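Local coordinates for uncharacterized protein (Candida albicans, PDB 5K04), which probably serves as the non-catalytic, auxiliary subunit of the NatB N-terminal acetyltransferase complex, holding the catalytic subunit NAT3 within its superhelix of paired helices, at residues Glu187-Thr192 against Asp212-Leu217; Gln202-Val207 against Leu217-Ala222; Tyr149-His154 against Gly487-Leu492; Leu195-Ile200 against Met223-Ser228. All blocks are in the same frame, centred on the assembly; numbering follows the deposited sequence.

Contact 1: Glu187-Thr192 against Asp212-Leu217; sequences EIYVYT and DLELKL
Glu214 and Leu215, on the first turn of helix 213-225, meet Ile188 and Tyr189 of helix 185-192 inside the all-helical superhelix of this TPR-clan subunit. The two short axes run 34° apart and come within 10.6 Å. Just ahead of the turn, Asp212 is the N-cap: its OD1 accepts from Leu215 N at 3.1 Å, the donor standing above the carboxylate plane. OD2 of the same carboxylate hydrogen-bonds Thr185 OG1 and so ties this cap to the start of helix 185-192. Glu214 follows, trans to N about its first side-chain bond (chi1 -179°) and bent at chi2, which lays the chain beside the tyrosine ring: CG is 4.0 Å from Tyr189 CD1 and OE2 3.8 Å from Tyr189 CE1. Carboxylate and ring planes are nearly perpendicular, 84° apart. Pro6 of the NAT3 chain packs on Glu214, so this polar end borders the catalytic subunit. Leu215 supplies the apolar half, reaching between the helices with both methyls. CD2 lies against the base of Tyr189, 4.0 Å from Tyr189 CA and 4.2 Å from Tyr189 CB. The other branch meets Ile188, the two side chains standing nearly square to each other, with Leu215 CD1 3.6 Å from Ile188 CG2.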
loop_
_atom_site.group_PDB
_atom_site.type_symbol
_atom_site.label_atom_id
_atom_site.label_comp_id
_atom_site.label_asym_id
_atom_site.label_seq_id
_atom_site.Cartn_x
_atom_site.Cartn_y
_atom_site.Cartn_z
ATOM N N GLU A 187 -14.531 14.816 -19.636
ATOM C CA GLU A 187 -13.915 15.458 -20.794
ATOM C C GLU A 187 -13.373 16.833 -20.414
ATOM O O GLU A 187 -12.251 17.192 -20.783
ATOM C CB GLU A 187 -14.926 15.569 -21.946
ATOM C CG GLU A 187 -15.600 14.270 -22.311
ATOM C CD GLU A 187 -16.575 14.411 -23.462
ATOM O OE1 GLU A 187 -16.898 15.560 -23.829
ATOM O OE2 GLU A 187 -17.024 13.364 -23.998
ATOM N N ILE A 188 -14.160 17.608 -19.666
ATOM C CA ILE A 188 -13.704 18.915 -19.202
ATOM C C ILE A 188 -12.443 18.766 -18.359
ATOM O O ILE A 188 -11.475 19.520 -18.525
ATOM C CB ILE A 188 -14.836 19.623 -18.433
ATOM C CG1 ILE A 188 -16.011 19.937 -19.375
ATOM C CG2 ILE A 188 -14.323 20.881 -17.765
ATOM C CD1 ILE A 188 -17.244 20.521 -18.683
ATOM N N TYR A 189 -12.421 17.769 -17.466
ATOM C CA TYR A 189 -11.221 17.504 -16.676
ATOM C C TYR A 189 -9.994 17.328 -17.578
ATOM O O TYR A 189 -8.963 17.978 -17.370
ATOM C CB TYR A 189 -11.446 16.273 -15.789
ATOM C CG TYR A 189 -10.185 15.746 -15.111
ATOM C CD1 TYR A 189 -9.695 16.333 -13.937
ATOM C CD2 TYR A 189 -9.487 14.655 -15.646
ATOM C CE1 TYR A 189 -8.522 15.859 -13.322
ATOM C CE2 TYR A 189 -8.332 14.156 -15.026
ATOM C CZ TYR A 189 -7.853 14.771 -13.875
ATOM O OH TYR A 189 -6.725 14.295 -13.279
ATOM N N VAL A 190 -10.105 16.476 -18.610
ATOM C CA VAL A 190 -8.961 16.198 -19.478
ATOM C C VAL A 190 -8.444 17.486 -20.090
ATOM O O VAL A 190 -7.234 17.741 -20.123
ATOM C CB VAL A 190 -9.332 15.184 -20.578
ATOM C CG1 VAL A 190 -8.155 15.002 -21.549
ATOM C CG2 VAL A 190 -9.690 13.852 -19.972
ATOM N N TYR A 191 -9.367 18.311 -20.594
ATOM C CA TYR A 191 -9.012 19.591 -21.195
ATOM C C TYR A 191 -8.186 20.438 -20.224
ATOM O O TYR A 191 -7.152 20.999 -20.605
ATOM C CB TYR A 191 -10.300 20.311 -21.635
ATOM C CG TYR A 191 -10.092 21.537 -22.482
ATOM C CD1 TYR A 191 -9.112 21.569 -23.454
ATOM C CD2 TYR A 191 -10.886 22.666 -22.321
ATOM C CE1 TYR A 191 -8.904 22.697 -24.223
ATOM C CE2 TYR A 191 -10.689 23.800 -23.103
ATOM C CZ TYR A 191 -9.702 23.813 -24.050
ATOM O OH TYR A 191 -9.511 24.943 -24.831
ATOM N N THR A 192 -8.614 20.511 -18.947
ATOM C CA THR A 192 -7.911 21.339 -17.964
ATOM C C THR A 192 -6.478 20.883 -17.740
ATOM O O THR A 192 -5.660 21.674 -17.260
ATOM C CB THR A 192 -8.620 21.335 -16.615
ATOM O OG1 THR A 192 -8.579 20.015 -16.069
ATOM C CG2 THR A 192 -10.065 21.808 -16.750
ATOM N N ASP A 212 -18.584 18.770 -10.989
ATOM C CA ASP A 212 -18.381 17.814 -9.919
ATOM C C ASP A 212 -17.370 18.385 -8.927
ATOM O O ASP A 212 -16.781 19.447 -9.151
ATOM C CB ASP A 212 -17.925 16.468 -10.498
ATOM C CG ASP A 212 -16.703 16.602 -11.393
ATOM O OD1 ASP A 212 -16.124 17.706 -11.458
ATOM O OD2 ASP A 212 -16.305 15.608 -12.035
ATOM N N LEU A 213 -17.183 17.669 -7.808
ATOM C CA LEU A 213 -16.282 18.146 -6.759
ATOM C C LEU A 213 -14.880 18.381 -7.312
ATOM O O LEU A 213 -14.245 19.389 -7.002
ATOM C CB LEU A 213 -16.241 17.145 -5.593
ATOM C CG LEU A 213 -15.446 17.646 -4.376
ATOM C CD1 LEU A 213 -15.950 19.030 -3.916
ATOM C CD2 LEU A 213 -15.492 16.663 -3.223
ATOM N N GLU A 214 -14.397 17.469 -8.159
ATOM C CA GLU A 214 -13.061 17.594 -8.738
ATOM C C GLU A 214 -12.873 18.949 -9.420
ATOM O O GLU A 214 -11.857 19.623 -9.223
ATOM C CB GLU A 214 -12.839 16.443 -9.729
ATOM C CG GLU A 214 -11.490 16.404 -10.403
ATOM C CD GLU A 214 -10.370 15.819 -9.528
ATOM O OE1 GLU A 214 -10.619 14.876 -8.746
ATOM O OE2 GLU A 214 -9.230 16.320 -9.641
ATOM N N LEU A 215 -13.859 19.366 -10.223
ATOM C CA LEU A 215 -13.729 20.593 -11.003
ATOM C C LEU A 215 -14.026 21.832 -10.171
ATOM O O LEU A 215 -13.451 22.897 -10.432
ATOM C CB LEU A 215 -14.640 20.543 -12.242
ATOM C CG LEU A 215 -14.214 19.527 -13.324
ATOM C CD1 LEU A 215 -15.155 19.561 -14.509
ATOM C CD2 LEU A 215 -12.756 19.729 -13.786
ATOM N N LYS A 216 -14.910 21.711 -9.171
ATOM C CA LYS A 216 -15.140 22.817 -8.245
ATOM C C LYS A 216 -13.861 23.168 -7.510
ATOM O O LYS A 216 -13.495 24.343 -7.398
ATOM C CB LYS A 216 -16.243 22.469 -7.243
ATOM C CG LYS A 216 -17.643 22.322 -7.838
ATOM C CD LYS A 216 -18.686 22.159 -6.724
ATOM C CE LYS A 216 -20.056 21.738 -7.295
ATOM N NZ LYS A 216 -21.070 21.547 -6.213
ATOM N N LEU A 217 -13.155 22.149 -7.011
ATOM C CA LEU A 217 -11.894 22.401 -6.321
ATOM C C LEU A 217 -10.885 23.030 -7.264
ATOM O O LEU A 217 -10.177 23.972 -6.894
ATOM C CB LEU A 217 -11.349 21.103 -5.733
ATOM C CG LEU A 217 -12.214 20.494 -4.619
ATOM C CD1 LEU A 217 -11.687 19.116 -4.149
ATOM C CD2 LEU A 217 -12.364 21.441 -3.450
#

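Contact 2: Gln202-Val207 against Leu217-Ala222; sequences QVLSGV and LLYMKA
Leu204 and Tyr219 make the tight part of this contact, their side chains running antiparallel, each reaching past the other's base. Leu204 CB sits 3.6 Å from Tyr219 CD1, oblique to the ring, while Leu204 CD1 runs on to the root of the tyrosine, 3.7 Å from Tyr219 CB. With CG anti to the backbone N (chi1 -173°), the Tyr219 ring extends past Leu204 CB toward Ser205. Leu218 adds a slacker touch, its CD2 4.4 Å from Leu204 CD1. Ile188 of helix 185-192 also packs on the buried Leu204.

Toward solvent the packing thins to the end of the Tyr219 ring against the exposed Ser205, whose CB is 3.5 Å from Tyr219 OH. The serine hydroxyl is turned to its own chain instead and donates to Gln202 O at 2.9 Å, from above the carbonyl plane. No hydrogen bond crosses between the segments, so apolar and van der Waals contact holds them. Tyr219 also meets Tyr235 edge-to-face, so helix 229-242 adjoins the same ring. Successive helices packed side by side, here 197-204 on 213-225 and that on 229-242, are consistent with the helical arrays of TPR-like superhelices.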
loop_
_atom_site.group_PDB
_atom_site.type_symbol
_atom_site.label_atom_id
_atom_site.label_comp_id
_atom_site.label_asym_id
_atom_site.label_seq_id
_atom_site.Cartn_x
_atom_site.Cartn_y
_atom_site.Cartn_z
ATOM N N GLN A 202 -11.387 30.829 -16.957
ATOM C CA GLN A 202 -12.191 31.260 -18.090
ATOM C C GLN A 202 -13.049 30.111 -18.623
ATOM O O GLN A 202 -14.234 30.295 -18.908
ATOM C CB GLN A 202 -11.260 31.830 -19.171
ATOM C CG GLN A 202 -11.952 32.378 -20.379
ATOM C CD GLN A 202 -13.006 33.418 -20.018
ATOM O OE1 GLN A 202 -12.787 34.273 -19.161
ATOM N NE2 GLN A 202 -14.158 33.339 -20.676
ATOM N N VAL A 203 -12.477 28.909 -18.724
ATOM C CA VAL A 203 -13.227 27.761 -19.231
ATOM C C VAL A 203 -14.309 27.344 -18.243
ATOM O O VAL A 203 -15.491 27.257 -18.593
ATOM C CB VAL A 203 -12.275 26.594 -19.538
ATOM C CG1 VAL A 203 -13.072 25.330 -19.905
ATOM C CG2 VAL A 203 -11.341 26.980 -20.657
ATOM N N LEU A 204 -13.920 27.087 -16.989
ATOM C CA LEU A 204 -14.865 26.573 -16.004
ATOM C C LEU A 204 -15.972 27.573 -15.664
ATOM O O LEU A 204 -17.038 27.160 -15.205
ATOM C CB LEU A 204 -14.115 26.156 -14.744
ATOM C CG LEU A 204 -13.196 24.949 -14.934
ATOM C CD1 LEU A 204 -12.669 24.446 -13.594
ATOM C CD2 LEU A 204 -13.947 23.826 -15.685
ATOM N N SER A 205 -15.745 28.870 -15.890
ATOM C CA SER A 205 -16.771 29.876 -15.637
ATOM C C SER A 205 -17.874 29.859 -16.685
ATOM O O SER A 205 -18.922 30.466 -16.464
ATOM C CB SER A 205 -16.158 31.279 -15.586
ATOM O OG SER A 205 -15.810 31.721 -16.887
ATOM N N GLY A 206 -17.654 29.216 -17.836
ATOM C CA GLY A 206 -18.683 29.157 -18.860
ATOM C C GLY A 206 -19.363 27.803 -18.993
ATOM O O GLY A 206 -20.221 27.608 -19.854
ATOM N N VAL A 207 -18.973 26.847 -18.155
ATOM C CA VAL A 207 -19.528 25.506 -18.252
ATOM C C VAL A 207 -20.987 25.537 -17.836
ATOM O O VAL A 207 -21.317 25.990 -16.735
ATOM C CB VAL A 207 -18.732 24.535 -17.375
ATOM C CG1 VAL A 207 -19.467 23.206 -17.274
ATOM C CG2 VAL A 207 -17.347 24.354 -17.935
ATOM N N LEU A 217 -13.155 22.149 -7.011
ATOM C CA LEU A 217 -11.894 22.401 -6.321
ATOM C C LEU A 217 -10.885 23.030 -7.264
ATOM O O LEU A 217 -10.177 23.972 -6.894
ATOM C CB LEU A 217 -11.349 21.103 -5.733
ATOM C CG LEU A 217 -12.214 20.494 -4.619
ATOM C CD1 LEU A 217 -11.687 19.116 -4.149
ATOM C CD2 LEU A 217 -12.364 21.441 -3.450
ATOM N N LEU A 218 -10.827 22.524 -8.498
ATOM C CA LEU A 218 -9.925 23.068 -9.503
ATOM C C LEU A 218 -10.293 24.509 -9.844
ATOM O O LEU A 218 -9.414 25.364 -10.001
ATOM C CB LEU A 218 -9.975 22.182 -10.743
ATOM C CG LEU A 218 -8.989 22.525 -11.858
ATOM C CD1 LEU A 218 -7.539 22.385 -11.381
ATOM C CD2 LEU A 218 -9.256 21.651 -13.074
ATOM N N TYR A 219 -11.594 24.792 -9.951
ATOM C CA TYR A 219 -12.046 26.148 -10.227
ATOM C C TYR A 219 -11.617 27.105 -9.121
ATOM O O TYR A 219 -11.182 28.232 -9.393
ATOM C CB TYR A 219 -13.567 26.145 -10.394
ATOM C CG TYR A 219 -14.169 27.456 -10.847
ATOM C CD1 TYR A 219 -13.586 28.211 -11.855
ATOM C CD2 TYR A 219 -15.357 27.914 -10.289
ATOM C CE1 TYR A 219 -14.165 29.409 -12.265
ATOM C CE2 TYR A 219 -15.935 29.101 -10.691
ATOM C CZ TYR A 219 -15.337 29.852 -11.675
ATOM O OH TYR A 219 -15.909 31.042 -12.073
ATOM N N MET A 220 -11.750 26.678 -7.860
ATOM C CA MET A 220 -11.415 27.557 -6.744
ATOM C C MET A 220 -9.908 27.775 -6.659
ATOM O O MET A 220 -9.450 28.889 -6.389
ATOM C CB MET A 220 -11.969 26.983 -5.429
ATOM C CG MET A 220 -13.458 27.293 -5.185
ATOM S SD MET A 220 -14.037 26.964 -3.548
ATOM C CE MET A 220 -14.202 25.250 -3.706
ATOM N N LYS A 221 -9.124 26.719 -6.908
ATOM C CA LYS A 221 -7.671 26.840 -6.904
ATOM C C LYS A 221 -7.193 27.784 -8.000
ATOM O O LYS A 221 -6.266 28.576 -7.791
ATOM C CB LYS A 221 -7.052 25.455 -7.080
ATOM C CG LYS A 221 -5.562 25.461 -7.218
ATOM C CD LYS A 221 -5.024 24.059 -7.473
ATOM C CE LYS A 221 -3.507 24.115 -7.568
ATOM N NZ LYS A 221 -2.919 22.810 -7.916
ATOM N N ALA A 222 -7.826 27.709 -9.171
ATOM C CA ALA A 222 -7.465 28.587 -10.277
ATOM C C ALA A 222 -7.734 30.047 -9.929
ATOM O O ALA A 222 -6.838 30.896 -10.053
ATOM C CB ALA A 222 -8.228 28.164 -11.532
#

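Contact 3: Tyr149-His154 against Gly487-Leu492; sequences YAFSFH and GVFNKL
Phe151 of helix 143-157 reaches across to Phe489 and Leu492 at the start of helix 489-503, a buried joint of the helical superhelix between parts of the chain more than 330 residues apart. Around it, Val190 packs on Phe489 and Leu193 on Phe151, so helix 185-192 and the loop after it share the joint. The far side of 487-492 faces the catalytic subunit: Lys491 NZ bonds Phe7 O of the NAT3 chain. Ahead of the turn, Gly487 closes the preceding helix in a Schellman motif with positive phi.

A first torsion that sets CG opposite the backbone N (chi1 -175°) lets the Phe151 side chain reach toward Phe489. Its CB lies 3.9 Å from Phe489 CD1. At CG the same Phe489 CD1 comes closest, 3.6 Å away, over one face of the Phe151 ring and offset toward its rim; CD2 lies near this atom too. Phe151 CD1 and CE1 pass Phe489 CB, each at 4.0 Å, and CE1 and CZ also near the Phe489 carbonyl oxygen. The two rings are oblique, with centroids 5.2 Å apart and planes at 50°, and their side chains point in opposing directions alongside one another. Every contact between the segments is thus apolar or van der Waals. At the tip of the Phe151 ring Leu492 takes over from Phe489, its CB 3.7 Å from Phe151 CE2 and 3.8 Å from Phe151 CZ.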
loop_
_atom_site.group_PDB
_atom_site.type_symbol
_atom_site.label_atom_id
_atom_site.label_comp_id
_atom_site.label_asym_id
_atom_site.label_seq_id
_atom_site.Cartn_x
_atom_site.Cartn_y
_atom_site.Cartn_z
ATOM N N TYR A 149 -6.084 9.383 -26.511
ATOM C CA TYR A 149 -4.883 9.969 -27.087
ATOM C C TYR A 149 -4.509 11.258 -26.364
ATOM O O TYR A 149 -3.353 11.446 -25.972
ATOM C CB TYR A 149 -5.148 10.195 -28.573
ATOM C CG TYR A 149 -3.960 10.571 -29.400
ATOM C CD1 TYR A 149 -2.678 10.147 -29.049
ATOM C CD2 TYR A 149 -4.113 11.350 -30.550
ATOM C CE1 TYR A 149 -1.574 10.484 -29.820
ATOM C CE2 TYR A 149 -3.003 11.694 -31.339
ATOM C CZ TYR A 149 -1.736 11.253 -30.968
ATOM O OH TYR A 149 -0.633 11.584 -31.722
ATOM N N ALA A 150 -5.502 12.129 -26.131
ATOM C CA ALA A 150 -5.289 13.393 -25.426
ATOM C C ALA A 150 -4.834 13.162 -23.993
ATOM O O ALA A 150 -3.883 13.795 -23.510
ATOM C CB ALA A 150 -6.583 14.211 -25.432
ATOM N N PHE A 151 -5.529 12.275 -23.290
ATOM C CA PHE A 151 -5.147 11.961 -21.919
ATOM C C PHE A 151 -3.730 11.395 -21.858
ATOM O O PHE A 151 -2.985 11.678 -20.912
ATOM C CB PHE A 151 -6.166 10.985 -21.317
ATOM C CG PHE A 151 -5.930 10.686 -19.866
ATOM C CD1 PHE A 151 -6.115 11.666 -18.902
ATOM C CD2 PHE A 151 -5.522 9.423 -19.470
ATOM C CE1 PHE A 151 -5.892 11.380 -17.560
ATOM C CE2 PHE A 151 -5.308 9.133 -18.142
ATOM C CZ PHE A 151 -5.489 10.113 -17.182
ATOM N N SER A 152 -3.332 10.631 -22.883
ATOM C CA SER A 152 -2.002 10.035 -22.909
ATOM C C SER A 152 -0.913 11.096 -23.006
ATOM O O SER A 152 0.228 10.827 -22.616
ATOM C CB SER A 152 -1.889 9.040 -24.070
ATOM O OG SER A 152 -1.879 9.692 -25.332
ATOM N N PHE A 153 -1.241 12.293 -23.512
ATOM C CA PHE A 153 -0.256 13.374 -23.556
ATOM C C PHE A 153 -0.007 13.950 -22.174
ATOM O O PHE A 153 1.122 14.333 -21.848
ATOM C CB PHE A 153 -0.714 14.479 -24.501
ATOM C CG PHE A 153 -0.440 14.186 -25.935
ATOM C CD1 PHE A 153 0.857 14.190 -26.417
ATOM C CD2 PHE A 153 -1.477 13.872 -26.803
ATOM C CE1 PHE A 153 1.130 13.890 -27.758
ATOM C CE2 PHE A 153 -1.226 13.579 -28.138
ATOM C CZ PHE A 153 0.084 13.588 -28.621
ATOM N N HIS A 154 -1.054 14.014 -21.358
ATOM C CA HIS A 154 -0.890 14.340 -19.949
ATOM C C HIS A 154 -0.022 13.310 -19.233
ATOM O O HIS A 154 0.855 13.672 -18.440
ATOM C CB HIS A 154 -2.250 14.423 -19.270
ATOM C CG HIS A 154 -2.160 14.360 -17.783
ATOM N ND1 HIS A 154 -1.558 15.349 -17.037
ATOM C CD2 HIS A 154 -2.563 13.416 -16.904
ATOM C CE1 HIS A 154 -1.615 15.029 -15.759
ATOM N NE2 HIS A 154 -2.219 13.860 -15.651
ATOM N N GLY A 487 -14.346 6.120 -20.021
ATOM C CA GLY A 487 -14.251 7.521 -19.643
ATOM C C GLY A 487 -13.867 8.184 -18.350
ATOM O O GLY A 487 -14.194 9.351 -18.142
ATOM N N VAL A 488 -13.215 7.437 -17.455
ATOM C CA VAL A 488 -13.071 7.876 -16.073
ATOM C C VAL A 488 -11.671 8.423 -15.859
ATOM O O VAL A 488 -10.909 7.935 -15.015
ATOM C CB VAL A 488 -13.392 6.732 -15.100
ATOM C CG1 VAL A 488 -13.867 7.298 -13.777
ATOM C CG2 VAL A 488 -14.460 5.825 -15.702
ATOM N N PHE A 489 -11.347 9.476 -16.613
ATOM C CA PHE A 489 -10.005 10.053 -16.586
ATOM C C PHE A 489 -9.683 10.696 -15.235
ATOM O O PHE A 489 -8.509 10.755 -14.847
ATOM C CB PHE A 489 -9.890 11.042 -17.746
ATOM C CG PHE A 489 -10.258 10.433 -19.079
ATOM C CD1 PHE A 489 -9.385 9.580 -19.721
ATOM C CD2 PHE A 489 -11.485 10.680 -19.660
ATOM C CE1 PHE A 489 -9.723 8.997 -20.914
ATOM C CE2 PHE A 489 -11.826 10.113 -20.847
ATOM C CZ PHE A 489 -10.946 9.265 -21.480
ATOM N N ASN A 490 -10.717 11.168 -14.512
ATOM C CA ASN A 490 -10.694 11.577 -13.099
ATOM C C ASN A 490 -9.893 10.662 -12.178
ATOM O O ASN A 490 -9.373 11.111 -11.151
ATOM C CB ASN A 490 -12.132 11.626 -12.534
ATOM C CG ASN A 490 -12.693 12.995 -12.571
ATOM O OD1 ASN A 490 -11.947 13.963 -12.685
ATOM N ND2 ASN A 490 -14.003 13.112 -12.469
ATOM N N LYS A 491 -9.857 9.367 -12.503
ATOM C CA LYS A 491 -9.353 8.337 -11.614
ATOM C C LYS A 491 -8.274 7.486 -12.245
ATOM O O LYS A 491 -7.646 6.689 -11.535
ATOM C CB LYS A 491 -10.498 7.409 -11.178
ATOM C CG LYS A 491 -11.753 8.118 -10.679
ATOM C CD LYS A 491 -11.486 8.899 -9.376
ATOM C CE LYS A 491 -12.809 9.377 -8.728
ATOM N NZ LYS A 491 -12.568 10.359 -7.627
ATOM N N LEU A 492 -8.063 7.618 -13.560
ATOM C CA LEU A 492 -7.218 6.689 -14.302
ATOM C C LEU A 492 -5.776 6.739 -13.827
ATOM O O LEU A 492 -5.155 5.695 -13.582
ATOM C CB LEU A 492 -7.291 7.011 -15.794
ATOM C CG LEU A 492 -8.159 6.043 -16.584
ATOM C CD1 LEU A 492 -8.133 6.376 -18.072
ATOM C CD2 LEU A 492 -7.711 4.584 -16.308
#

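Contact 4: Leu195-Ile200 against Met223-Ser228; sequences LSSKEI and MKENAS
The carbonyl oxygen of Ser197 accepts the shortest bond between these segments, from Asn226 ND2 at 2.9 Å. The N-H...O angle is 169°, and the oxygen lies in the amide plane of Asn226; seen from the acceptor, however, the donor stands 59° above the carbonyl plane. The Asn226 side chain, pointing opposite its carbonyl carbon (chi1 -54°), carries the amide out from the end of helix 213-225 to the first turn of helix 197-204. ND2 has a second acceptor in Glu201 OE1, and these two bonds should restrain the rotation of the amide. Its other end, OD1, rests 3.2 Å from Ser197 CB. Over the amide runs the aliphatic part of Lys198: bent at chi2 and chi3, the chain crosses at a slant and places CD 3.5 Å from Asn226 CG.

Beside this, Ser197 OG lies 3.2 Å from Glu225 OE1, where a hydrogen bond is possible but not settled, since the single hydroxyl proton could also go to Ala222 O, in a weak bond. The start of helix 197-204 has its own capping box, in which Glu199 N donates to Ser196 OG at 3.1 Å and Ser196 N to Glu199 OE1 at 2.8 Å. Across the contact, Ala227, with positive phi, closes helix 213-225 in a Schellman motif. The chemistry implies that direction-dependent hydrogen bonding at the Asn226 amide, with lysine methylenes packed on it, joins the start of one helix to the end of the other at the surface.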
loop_
_atom_site.group_PDB
_atom_site.type_symbol
_atom_site.label_atom_id
_atom_site.label_comp_id
_atom_site.label_asym_id
_atom_site.label_seq_id
_atom_site.Cartn_x
_atom_site.Cartn_y
_atom_site.Cartn_z
ATOM N N LEU A 195 -4.210 23.355 -19.648
ATOM C CA LEU A 195 -4.571 24.756 -19.569
ATOM C C LEU A 195 -3.844 25.462 -18.436
ATOM O O LEU A 195 -3.548 24.871 -17.395
ATOM C CB LEU A 195 -6.070 24.920 -19.352
ATOM C CG LEU A 195 -6.973 24.396 -20.455
ATOM C CD1 LEU A 195 -8.407 24.711 -20.079
ATOM C CD2 LEU A 195 -6.585 25.017 -21.816
ATOM N N SER A 196 -3.615 26.758 -18.629
ATOM C CA SER A 196 -3.109 27.580 -17.550
ATOM C C SER A 196 -4.211 27.843 -16.531
ATOM O O SER A 196 -5.402 27.626 -16.775
ATOM C CB SER A 196 -2.573 28.910 -18.086
ATOM O OG SER A 196 -3.626 29.713 -18.602
ATOM N N SER A 197 -3.784 28.331 -15.371
ATOM C CA SER A 197 -4.726 28.738 -14.337
ATOM C C SER A 197 -5.689 29.802 -14.861
ATOM O O SER A 197 -6.883 29.785 -14.534
ATOM C CB SER A 197 -3.945 29.248 -13.118
ATOM O OG SER A 197 -4.688 29.121 -11.919
ATOM N N LYS A 198 -5.183 30.735 -15.687
ATOM C CA LYS A 198 -6.040 31.761 -16.279
ATOM C C LYS A 198 -7.071 31.140 -17.206
ATOM O O LYS A 198 -8.250 31.518 -17.185
ATOM C CB LYS A 198 -5.204 32.785 -17.052
ATOM C CG LYS A 198 -4.326 33.666 -16.197
ATOM C CD LYS A 198 -5.155 34.590 -15.312
ATOM C CE LYS A 198 -5.526 35.882 -16.026
ATOM N NZ LYS A 198 -6.067 36.912 -15.071
ATOM N N GLU A 199 -6.638 30.189 -18.036
ATOM C CA GLU A 199 -7.553 29.557 -18.976
ATOM C C GLU A 199 -8.569 28.684 -18.247
ATOM O O GLU A 199 -9.751 28.666 -18.606
ATOM C CB GLU A 199 -6.755 28.746 -20.001
ATOM C CG GLU A 199 -5.876 29.574 -20.929
ATOM C CD GLU A 199 -4.889 28.712 -21.723
ATOM O OE1 GLU A 199 -4.270 27.801 -21.129
ATOM O OE2 GLU A 199 -4.741 28.949 -22.944
ATOM N N ILE A 200 -8.125 27.974 -17.206
ATOM C CA ILE A 200 -9.022 27.125 -16.419
ATOM C C ILE A 200 -10.198 27.941 -15.873
ATOM O O ILE A 200 -11.361 27.531 -15.976
ATOM C CB ILE A 200 -8.238 26.430 -15.289
ATOM C CG1 ILE A 200 -7.313 25.340 -15.853
ATOM C CG2 ILE A 200 -9.181 25.855 -14.250
ATOM C CD1 ILE A 200 -6.479 24.640 -14.795
ATOM N N MET A 223 -8.955 30.352 -9.461
ATOM C CA MET A 223 -9.295 31.721 -9.067
ATOM C C MET A 223 -8.319 32.267 -8.043
ATOM O O MET A 223 -7.907 33.432 -8.114
ATOM C CB MET A 223 -10.696 31.770 -8.480
ATOM C CG MET A 223 -11.804 31.530 -9.470
ATOM S SD MET A 223 -13.137 30.812 -8.560
ATOM C CE MET A 223 -14.228 31.950 -9.183
ATOM N N LYS A 224 -7.949 31.444 -7.067
ATOM C CA LYS A 224 -6.993 31.893 -6.068
ATOM C C LYS A 224 -5.659 32.229 -6.717
ATOM O O LYS A 224 -5.082 33.290 -6.456
ATOM C CB LYS A 224 -6.828 30.822 -4.992
ATOM C CG LYS A 224 -5.983 31.244 -3.806
ATOM C CD LYS A 224 -5.548 30.009 -3.041
ATOM C CE LYS A 224 -4.676 30.351 -1.846
ATOM N NZ LYS A 224 -4.232 29.075 -1.211
ATOM N N GLU A 225 -5.169 31.341 -7.592
ATOM C CA GLU A 225 -3.899 31.573 -8.277
ATOM C C GLU A 225 -3.963 32.793 -9.194
ATOM O O GLU A 225 -2.969 33.509 -9.346
ATOM C CB GLU A 225 -3.495 30.325 -9.072
ATOM C CG GLU A 225 -2.480 29.435 -8.338
ATOM C CD GLU A 225 -2.479 27.986 -8.827
ATOM O OE1 GLU A 225 -2.481 27.768 -10.060
ATOM O OE2 GLU A 225 -2.484 27.072 -7.969
ATOM N N ASN A 226 -5.116 33.043 -9.818
ATOM C CA ASN A 226 -5.273 34.223 -10.661
ATOM C C ASN A 226 -5.561 35.494 -9.863
ATOM O O ASN A 226 -5.662 36.572 -10.462
ATOM C CB ASN A 226 -6.399 34.008 -11.676
ATOM C CG ASN A 226 -6.226 32.739 -12.502
ATOM O OD1 ASN A 226 -5.106 32.233 -12.678
ATOM N ND2 ASN A 226 -7.355 32.214 -13.021
ATOM N N ALA A 227 -5.684 35.396 -8.537
ATOM C CA ALA A 227 -6.072 36.524 -7.681
ATOM C C ALA A 227 -7.453 37.048 -8.061
ATOM O O ALA A 227 -7.713 38.254 -8.006
ATOM C CB ALA A 227 -5.032 37.653 -7.712
ATOM N N SER A 228 -8.333 36.133 -8.476
ATOM C CA SER A 228 -9.721 36.459 -8.822
ATOM C C SER A 228 -10.582 36.396 -7.556
ATOM O O SER A 228 -11.452 35.537 -7.379
ATOM C CB SER A 228 -10.228 35.512 -9.903
ATOM O OG SER A 228 -9.346 35.498 -11.004
#

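Contacts 1, 2 and 4 all use helix 213-225, taken in turn near its start, middle and end; contact 1 sets it against helix 185-192, contacts 2 and 4 against helix 197-204. Contact 3 joins other helices and is the fully buried one, made of aromatic and aliphatic carbon; the other three are nested within the loop it closes. Contacts 1 and 2 are partly buried and mainly apolar, their centres about 8 Å apart, and Ile188 CG2 meets Leu204 CD2 between them. Contact 4, at the surface, is instead hydrogen-bonded. Asn490 bridges contacts 3 and 1, its OD1 lying 3.4 Å from Glu214 CG, beside the NAT3 subunit.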